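Local structure of alpha-galactosidase 1 (Saccharomyces cerevisiae, 3LRK) at residues L50-A53 / D54-D58; L59-K62 / D63-Y66; D101-N105 / N106-F110. The protein hydrolyses terminal, non-reducing alpha-D-galactose residues from alpha-D-galactosides such as galactose oligosaccharides, galactomannans and galactolipids, as a secreted glycoside hydrolase of family 27. The protein carries 1 engineered substitution. One frame throughout, in Å; residues are numbered along the deposited sequence.

Contact 1 (L50-A53 / D54-D58)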
loop_
_atom_site.group_PDB
_atom_site.type_symbol
_atom_site.label_atom_id
_atom_site.label_comp_id
_atom_site.label_asym_id
_atom_site.label_seq_id
_atom_site.Cartn_x
_atom_site.Cartn_y
_atom_site.Cartn_z
ATOM N N LEU A 50 32.472 -20.991 -24.271
ATOM C CA LEU A 50 33.590 -20.613 -25.138
ATOM C C LEU A 50 33.207 -20.555 -26.622
ATOM O O LEU A 50 33.679 -19.675 -27.339
ATOM C CB LEU A 50 34.804 -21.521 -24.897
ATOM C CG LEU A 50 35.332 -21.535 -23.449
ATOM C CD1 LEU A 50 36.589 -22.377 -23.321
ATOM C CD2 LEU A 50 35.563 -20.126 -22.880
ATOM N N ASP A 51 32.366 -21.492 -27.075
ATOM C CA ASP A 51 31.780 -21.442 -28.435
ATOM C C ASP A 51 30.983 -20.165 -28.677
ATOM O O ASP A 51 31.115 -19.534 -29.725
ATOM C CB ASP A 51 30.861 -22.637 -28.693
ATOM C CG ASP A 51 31.619 -23.937 -28.897
ATOM O OD1 ASP A 51 32.871 -23.926 -28.925
ATOM O OD2 ASP A 51 30.937 -24.983 -29.015
ATOM N N THR A 52 30.156 -19.789 -27.703
ATOM C CA THR A 52 29.386 -18.543 -27.776
ATOM C C THR A 52 30.307 -17.329 -27.807
ATOM O O THR A 52 30.129 -16.436 -28.626
ATOM C CB THR A 52 28.417 -18.405 -26.586
ATOM O OG1 THR A 52 27.330 -19.317 -26.754
ATOM C CG2 THR A 52 27.859 -16.986 -26.494
ATOM N N ALA A 53 31.283 -17.311 -26.902
ATOM C CA ALA A 53 32.225 -16.216 -26.812
ATOM C C ALA A 53 33.003 -16.063 -28.120
ATOM O O ALA A 53 33.201 -14.947 -28.583
ATOM C CB ALA A 53 33.175 -16.426 -25.641
ATOM N N ASP A 54 33.436 -17.185 -28.705
ATOM C CA ASP A 54 34.124 -17.173 -30.007
ATOM C C ASP A 54 33.245 -16.526 -31.070
ATOM O O ASP A 54 33.716 -15.698 -31.851
ATOM C CB ASP A 54 34.503 -18.595 -30.452
ATOM C CG ASP A 54 35.725 -19.150 -29.721
ATOM O OD1 ASP A 54 36.376 -18.431 -28.932
ATOM O OD2 ASP A 54 36.047 -20.326 -29.955
ATOM N N ARG A 55 31.969 -16.913 -31.087
ATOM C CA ARG A 55 30.977 -16.382 -32.029
ATOM C C ARG A 55 30.737 -14.886 -31.820
ATOM O O ARG A 55 30.683 -14.138 -32.785
ATOM C CB ARG A 55 29.665 -17.170 -31.920
ATOM C CG ARG A 55 28.487 -16.665 -32.763
ATOM C CD ARG A 55 28.674 -16.916 -34.256
ATOM N NE ARG A 55 27.394 -16.966 -34.968
ATOM C CZ ARG A 55 27.260 -17.042 -36.293
ATOM N NH1 ARG A 55 28.326 -17.054 -37.091
ATOM N NH2 ARG A 55 26.047 -17.097 -36.826
ATOM N N ILE A 56 30.618 -14.450 -30.562
ATOM C CA ILE A 56 30.410 -13.023 -30.256
ATOM C C ILE A 56 31.622 -12.189 -30.670
ATOM O O ILE A 56 31.478 -11.079 -31.185
ATOM C CB ILE A 56 30.029 -12.803 -28.758
ATOM C CG1 ILE A 56 28.633 -13.389 -28.495
ATOM C CG2 ILE A 56 30.075 -11.314 -28.376
ATOM C CD1 ILE A 56 28.182 -13.332 -27.055
ATOM N N SER A 57 32.813 -12.734 -30.442
ATOM C CA SER A 57 34.043 -12.134 -30.948
ATOM C C SER A 57 34.031 -12.038 -32.487
ATOM O O SER A 57 34.221 -10.949 -33.048
ATOM C CB SER A 57 35.266 -12.923 -30.462
ATOM O OG SER A 57 36.462 -12.223 -30.752
ATOM N N ASP A 58 33.793 -13.170 -33.154
ATOM C CA ASP A 58 33.889 -13.243 -34.627
ATOM C C ASP A 58 32.842 -12.383 -35.340
ATOM O O ASP A 58 33.123 -11.820 -36.404
ATOM C CB ASP A 58 33.836 -14.693 -35.128
ATOM C CG ASP A 58 35.048 -15.508 -34.715
ATOM O OD1 ASP A 58 36.108 -14.920 -34.387
ATOM O OD2 ASP A 58 34.944 -16.756 -34.720
HETATM O O HOH W 1 35.560 -22.759 -28.063
#

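Contact 2 (L59-K62 / D63-Y66). With NAG (2-acetamido-2-deoxy-beta-D-glucopyranose), chain C.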
loop_
_atom_site.group_PDB
_atom_site.type_symbol
_atom_site.label_atom_id
_atom_site.label_comp_id
_atom_site.label_asym_id
_atom_site.label_seq_id
_atom_site.Cartn_x
_atom_site.Cartn_y
_atom_site.Cartn_z
ATOM N N LEU A 59 31.654 -12.256 -34.744
ATOM C CA LEU A 59 30.612 -11.363 -35.281
ATOM C C LEU A 59 30.920 -9.877 -35.077
ATOM O O LEU A 59 30.175 -9.017 -35.548
ATOM C CB LEU A 59 29.221 -11.709 -34.714
ATOM C CG LEU A 59 28.643 -13.099 -35.027
ATOM C CD1 LEU A 59 27.315 -13.306 -34.293
ATOM C CD2 LEU A 59 28.483 -13.352 -36.541
ATOM N N GLY A 60 32.011 -9.577 -34.377
ATOM C CA GLY A 60 32.425 -8.192 -34.144
ATOM C C GLY A 60 31.581 -7.521 -33.072
ATOM O O GLY A 60 31.656 -6.313 -32.884
ATOM N N LEU A 61 30.766 -8.318 -32.380
ATOM C CA LEU A 61 29.901 -7.809 -31.312
ATOM C C LEU A 61 30.686 -7.505 -30.039
ATOM O O LEU A 61 30.390 -6.528 -29.342
ATOM C CB LEU A 61 28.744 -8.773 -31.044
ATOM C CG LEU A 61 27.659 -8.800 -32.132
ATOM C CD1 LEU A 61 26.587 -9.818 -31.800
ATOM C CD2 LEU A 61 27.040 -7.411 -32.346
ATOM N N LYS A 62 31.702 -8.324 -29.759
ATOM C CA LYS A 62 32.624 -8.068 -28.645
ATOM C C LYS A 62 33.239 -6.669 -28.746
ATOM O O LYS A 62 33.222 -5.900 -27.780
ATOM C CB LYS A 62 33.728 -9.128 -28.590
ATOM C CG LYS A 62 34.759 -8.917 -27.463
ATOM C CD LYS A 62 35.965 -9.859 -27.613
ATOM C CE LYS A 62 36.986 -9.319 -28.620
ATOM N NZ LYS A 62 38.042 -10.320 -28.939
ATOM N N ASP A 63 33.763 -6.332 -29.924
ATOM C CA ASP A 63 34.424 -5.040 -30.097
ATOM C C ASP A 63 33.459 -3.859 -30.242
ATOM O O ASP A 63 33.897 -2.704 -30.351
ATOM C CB ASP A 63 35.447 -5.096 -31.238
ATOM C CG ASP A 63 36.648 -5.957 -30.895
ATOM O OD1 ASP A 63 37.346 -5.639 -29.913
ATOM O OD2 ASP A 63 36.905 -6.949 -31.608
ATOM N N MET A 64 32.154 -4.142 -30.226
ATOM C CA MET A 64 31.138 -3.086 -30.108
ATOM C C MET A 64 30.852 -2.762 -28.638
ATOM O O MET A 64 30.221 -1.751 -28.324
ATOM C CB MET A 64 29.838 -3.459 -30.827
ATOM C CG MET A 64 29.978 -3.672 -32.330
ATOM S SD MET A 64 28.438 -3.457 -33.246
ATOM C CE MET A 64 28.236 -1.676 -33.127
ATOM N N GLY A 65 31.322 -3.629 -27.747
ATOM C CA GLY A 65 31.213 -3.390 -26.319
ATOM C C GLY A 65 30.562 -4.533 -25.572
ATOM O O GLY A 65 30.571 -4.533 -24.344
ATOM N N TYR A 66 30.009 -5.503 -26.302
ATOM C CA TYR A 66 29.371 -6.685 -25.687
ATOM C C TYR A 66 30.427 -7.639 -25.123
ATOM O O TYR A 66 30.750 -8.677 -25.722
ATOM C CB TYR A 66 28.478 -7.428 -26.683
ATOM C CG TYR A 66 27.283 -6.660 -27.218
ATOM C CD1 TYR A 66 26.076 -6.595 -26.503
ATOM C CD2 TYR A 66 27.341 -6.024 -28.460
ATOM C CE1 TYR A 66 24.955 -5.899 -27.024
ATOM C CE2 TYR A 66 26.236 -5.327 -28.978
ATOM C CZ TYR A 66 25.053 -5.271 -28.261
ATOM O OH TYR A 66 23.974 -4.595 -28.798
HETATM C C1 NAG C . 38.828 -4.020 -33.242
HETATM C C2 NAG C . 39.111 -5.392 -33.863
HETATM C C3 NAG C . 40.048 -6.263 -33.021
HETATM C C4 NAG C . 41.214 -5.526 -32.347
HETATM C C5 NAG C . 40.944 -4.033 -32.091
HETATM C C6 NAG C . 42.260 -3.264 -32.122
HETATM C C7 NAG C . 37.323 -6.232 -35.282
HETATM C C8 NAG C . 36.271 -7.288 -35.427
HETATM N N2 NAG C . 37.878 -6.121 -34.080
HETATM O O3 NAG C . 40.570 -7.296 -33.834
HETATM O O4 NAG C . 41.453 -6.157 -31.096
HETATM O O5 NAG C . 40.080 -3.410 -33.032
HETATM O O6 NAG C . 42.120 -2.085 -31.367
HETATM O O7 NAG C . 37.635 -5.522 -36.235
HETATM O O HOH W 2 38.337 -8.904 -31.633
#

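Contact 3 (D101-N105 / N106-F110). With NA (sodium ion), chain K; NAG (2-acetamido-2-deoxy-beta-D-glucopyranose), chain D.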
loop_
_atom_site.group_PDB
_atom_site.type_symbol
_atom_site.label_atom_id
_atom_site.label_comp_id
_atom_site.label_asym_id
_atom_site.label_seq_id
_atom_site.Cartn_x
_atom_site.Cartn_y
_atom_site.Cartn_z
ATOM N N ASP A 101 40.046 -17.617 -17.776
ATOM C CA ASP A 101 41.354 -17.433 -18.442
ATOM C C ASP A 101 41.215 -17.419 -19.957
ATOM O O ASP A 101 41.792 -16.556 -20.636
ATOM C CB ASP A 101 42.329 -18.537 -18.016
ATOM C CG ASP A 101 42.692 -18.468 -16.543
ATOM O OD1 ASP A 101 42.521 -17.403 -15.914
ATOM O OD2 ASP A 101 43.148 -19.494 -16.006
ATOM N N HIS A 102 40.452 -18.380 -20.482
ATOM C CA HIS A 102 40.084 -18.411 -21.909
ATOM C C HIS A 102 39.349 -17.148 -22.341
ATOM O O HIS A 102 39.644 -16.573 -23.398
ATOM C CB HIS A 102 39.199 -19.623 -22.200
ATOM C CG HIS A 102 39.956 -20.867 -22.515
ATOM N ND1 HIS A 102 40.869 -20.935 -23.544
ATOM C CD2 HIS A 102 39.920 -22.102 -21.960
ATOM C CE1 HIS A 102 41.372 -22.154 -23.605
ATOM N NE2 HIS A 102 40.807 -22.881 -22.661
ATOM N N LEU A 103 38.387 -16.712 -21.525
ATOM C CA LEU A 103 37.659 -15.477 -21.810
ATOM C C LEU A 103 38.583 -14.258 -21.821
ATOM O O LEU A 103 38.567 -13.479 -22.776
ATOM C CB LEU A 103 36.462 -15.287 -20.854
ATOM C CG LEU A 103 35.344 -16.336 -21.021
ATOM C CD1 LEU A 103 34.276 -16.224 -19.924
ATOM C CD2 LEU A 103 34.694 -16.241 -22.396
ATOM N N HIS A 104 39.400 -14.112 -20.778
ATOM C CA HIS A 104 40.323 -12.983 -20.667
ATOM C C HIS A 104 41.348 -12.963 -21.807
ATOM O O HIS A 104 41.719 -11.896 -22.297
ATOM C CB HIS A 104 41.032 -12.994 -19.305
ATOM C CG HIS A 104 40.102 -12.788 -18.143
ATOM N ND1 HIS A 104 40.370 -13.267 -16.878
ATOM C CD2 HIS A 104 38.897 -12.176 -18.066
ATOM C CE1 HIS A 104 39.378 -12.943 -16.067
ATOM N NE2 HIS A 104 38.472 -12.278 -16.763
ATOM N N ASN A 105 41.784 -14.145 -22.229
ATOM C CA ASN A 105 42.719 -14.266 -23.354
ATOM C C ASN A 105 42.126 -13.861 -24.704
ATOM O O ASN A 105 42.867 -13.647 -25.666
ATOM C CB ASN A 105 43.328 -15.670 -23.416
ATOM C CG ASN A 105 44.374 -15.906 -22.326
ATOM O OD1 ASN A 105 44.519 -15.101 -21.398
ATOM N ND2 ASN A 105 45.091 -17.033 -22.430
ATOM N N ASN A 106 40.799 -13.750 -24.778
ATOM C CA ASN A 106 40.139 -13.190 -25.962
ATOM C C ASN A 106 39.485 -11.831 -25.671
ATOM O O ASN A 106 38.566 -11.408 -26.377
ATOM C CB ASN A 106 39.131 -14.188 -26.552
ATOM C CG ASN A 106 38.795 -13.906 -28.021
ATOM O OD1 ASN A 106 39.449 -13.102 -28.697
ATOM N ND2 ASN A 106 37.764 -14.579 -28.516
ATOM N N SER A 107 39.988 -11.152 -24.644
ATOM C CA SER A 107 39.563 -9.792 -24.268
ATOM C C SER A 107 38.094 -9.717 -23.848
ATOM O O SER A 107 37.430 -8.691 -24.041
ATOM C CB SER A 107 39.867 -8.779 -25.385
ATOM O OG SER A 107 41.258 -8.728 -25.648
ATOM N N PHE A 108 37.591 -10.816 -23.293
ATOM C CA PHE A 108 36.265 -10.842 -22.684
ATOM C C PHE A 108 36.370 -10.668 -21.171
ATOM O O PHE A 108 37.436 -10.867 -20.582
ATOM C CB PHE A 108 35.553 -12.170 -22.975
ATOM C CG PHE A 108 34.896 -12.241 -24.330
ATOM C CD1 PHE A 108 35.403 -13.090 -25.316
ATOM C CD2 PHE A 108 33.772 -11.478 -24.615
ATOM C CE1 PHE A 108 34.807 -13.172 -26.572
ATOM C CE2 PHE A 108 33.159 -11.549 -25.864
ATOM C CZ PHE A 108 33.680 -12.406 -26.850
ATOM N N LEU A 109 35.247 -10.314 -20.550
ATOM C CA LEU A 109 35.116 -10.345 -19.106
ATOM C C LEU A 109 34.124 -11.459 -18.722
ATOM O O LEU A 109 33.219 -11.772 -19.495
ATOM C CB LEU A 109 34.673 -8.973 -18.576
ATOM C CG LEU A 109 35.727 -7.859 -18.739
ATOM C CD1 LEU A 109 35.187 -6.501 -18.222
ATOM C CD2 LEU A 109 37.048 -8.242 -18.017
ATOM N N PHE A 110 34.313 -12.048 -17.544
ATOM C CA PHE A 110 33.570 -13.248 -17.131
ATOM C C PHE A 110 32.580 -12.912 -16.009
ATOM O O PHE A 110 32.969 -12.374 -14.970
ATOM C CB PHE A 110 34.564 -14.328 -16.680
ATOM C CG PHE A 110 33.925 -15.647 -16.264
ATOM C CD1 PHE A 110 32.786 -16.137 -16.905
ATOM C CD2 PHE A 110 34.502 -16.409 -15.256
ATOM C CE1 PHE A 110 32.214 -17.356 -16.532
ATOM C CE2 PHE A 110 33.938 -17.641 -14.875
ATOM C CZ PHE A 110 32.793 -18.106 -15.523
HETATM NA NA NA K . 41.375 -24.966 -21.889
HETATM C C1 NAG D . 46.237 -17.101 -21.546
HETATM C C2 NAG D . 46.613 -18.574 -21.418
HETATM C C3 NAG D . 47.823 -18.730 -20.494
HETATM C C4 NAG D . 48.983 -17.828 -20.931
HETATM C C5 NAG D . 48.498 -16.410 -21.230
HETATM C C6 NAG D . 49.576 -15.596 -21.939
HETATM C C7 NAG D . 44.626 -19.979 -21.761
HETATM C C8 NAG D . 43.636 -20.904 -21.119
HETATM N N2 NAG D . 45.494 -19.374 -20.944
HETATM O O3 NAG D . 48.242 -20.076 -20.473
HETATM O O4 NAG D . 49.977 -17.792 -19.918
HETATM O O5 NAG D . 47.354 -16.406 -22.070
HETATM O O6 NAG D . 49.264 -14.239 -21.713
HETATM O O7 NAG D . 44.607 -19.800 -22.980
#

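Contact 1 (L50-A53 / D54-D58)
Helix 46-58 follows the first strand of the (beta/alpha)8 barrel, and Leu50, Asp51, Thr52 and Ala53 bond through their carbonyls to residues 54-57 one turn on. The four i to i+4 bonds are Asp54 N to Leu50 O, Arg55 N to Asp51 O, Ile56 N to Thr52 O at 2.8 Å, and Ser57 N to Ala53 O at 2.9 Å. On the inner side, Thr52 and Ile56 lie side by side and point the same way. The methyl Thr52 CG2 meets Ile56 CD1 at 3.7 Å. Thr52 CG2 stands anti to its own backbone N. This leaves OG1 beside that N, where it hydrogen-bonds back to Leu48 O. On the outer side, Asp51 and Asp54 keep their carboxylates apart, with Asp51 OD1 4.9 Å from Asp54 OD2. One water donates to both oxygens, at 3.1 Å from Asp51 OD1 and 3.1 Å from Asp54 OD2. This bridge probably eases the repulsion between the like charges. Arg55 bends at chi2 (71°) and leads away to Val296 O and Leu410 O. Ile56 and Thr52 pack on Trp34 of strand 32-35, Ala53 and Ile56 on Ile69 of strand 68-70, and Leu50 and Ala53 on helix 96-105.

Contact 2 (L59-K62 / D63-Y66)
Leu61 O takes most of the backbone bonds of the turn formed by residues 59-66. Met64 N donates to Leu61 O at 3.1 Å and Tyr66 N donates to it at 3.2 Å. These two N-H groups reach the oxygen from opposite faces of its carbonyl plane. Gly65 N adds a weak bond to Leu61 O, but its better bond is to Lys62 O, at 3.0 Å. Leu61 O also meets the Tyr66 ring edge, in the ring plane, 3.2 Å from Tyr66 CD2. Tyr66 O is buried without a hydrogen-bond partner and meets a C-H instead, 3.5 Å from Lys62 CA.

The apolar contacts involve Leu61. Its CB lies 4.0 Å from Tyr66 CD2, and its CD2 comes at a slant to the same CD2-CE2 edge. Leu61 CD2 also approaches Met64 SD.

The charged pair is Lys62 and Asp63, which lie side by side. Lys62 CG leaves anti to the backbone N, and the chain bends at chi3 (82°) beside Asp63. Lys62 NZ is 4.4 Å from Asp63 OD2, too far for a salt bridge. Lys62 NZ hydrogen-bonds to Ser57 OG and Asn106 O. Asp63 OD2 accepts the N-H of NAG (chain C) N2 at 2.8 Å, along a fairly straight path (162°). Thr424 OG1 hydrogen-bonds to Asp63 OD1, so both carboxylate oxygens are engaged.

Gly60, with positive phi, belongs to the Schellman motif that ends helix 46-58. The turns that follow form the alpha-to-beta connection into strand 68-70 of the barrel, with Asp63 in a glycan pocket.

Contact 3 (D101-N105 / N106-F110)
Leu103 reaches across to Phe110 with one methyl, and the two side chains cross obliquely. Leu103 CD1 lies 3.4 Å from Phe110 CD1. Phe110 CG is anti to its backbone N (chi1 -178°), which carries the ring past that methyl. Leu103 CB meets Phe108 CB at 3.9 Å. The His104 ring turns its edge to Phe108 O, which lies in the ring plane 3.2 Å from His104 CD2. His104 NE2 hydrogen-bonds to Asp144 OD2, which also accepts a hydrogen bond from Phe110 N.

The backbone closes the helix with a Schellman motif. Phe108 N bonds to Leu103 O at 2.9 Å and Ser107 N to His104 O at 3.0 Å, with Ser107 at positive phi. Asn106 N also donates to Leu103 O, from the face opposite Phe108 N.

Asn105 is an N-linked glycosylation site, its ND2 covalently linked to NAG (chain D) C1. The acetamido methyl C8 of this sugar covers one face of the His102 ring, 3.6 Å above its centre. His102 NE2 binds a sodium ion at 2.3 Å, as does His98.

Leu103 and Phe108 pack against Ala53 of helix 46-58 and Ile69 of strand 68-70, where helix 96-105 turns into strand 109-115.

The three contacts cover neighbouring parts of one side of the barrel. Contact 1 is regular helix, with a buried face and an exposed face. Contact 2 is the most buried and has no regular structure; its turns follow the end of the same helix. Contact 3 is partly buried and ends a second helix. Contacts 2 and 3 each include a Schellman motif, at the end of a different helix. Both meet sugar: contact 2 by a hydrogen bond, contact 3 by a covalent link, with a metal beside it. Contact 1 combines helix bonds and an apolar pair on its buried face with a water bridge on the exposed one. Lys62 of contact 2 reaches both neighbours, and forms a cation-pi pair with the Phe108 ring of contact 3.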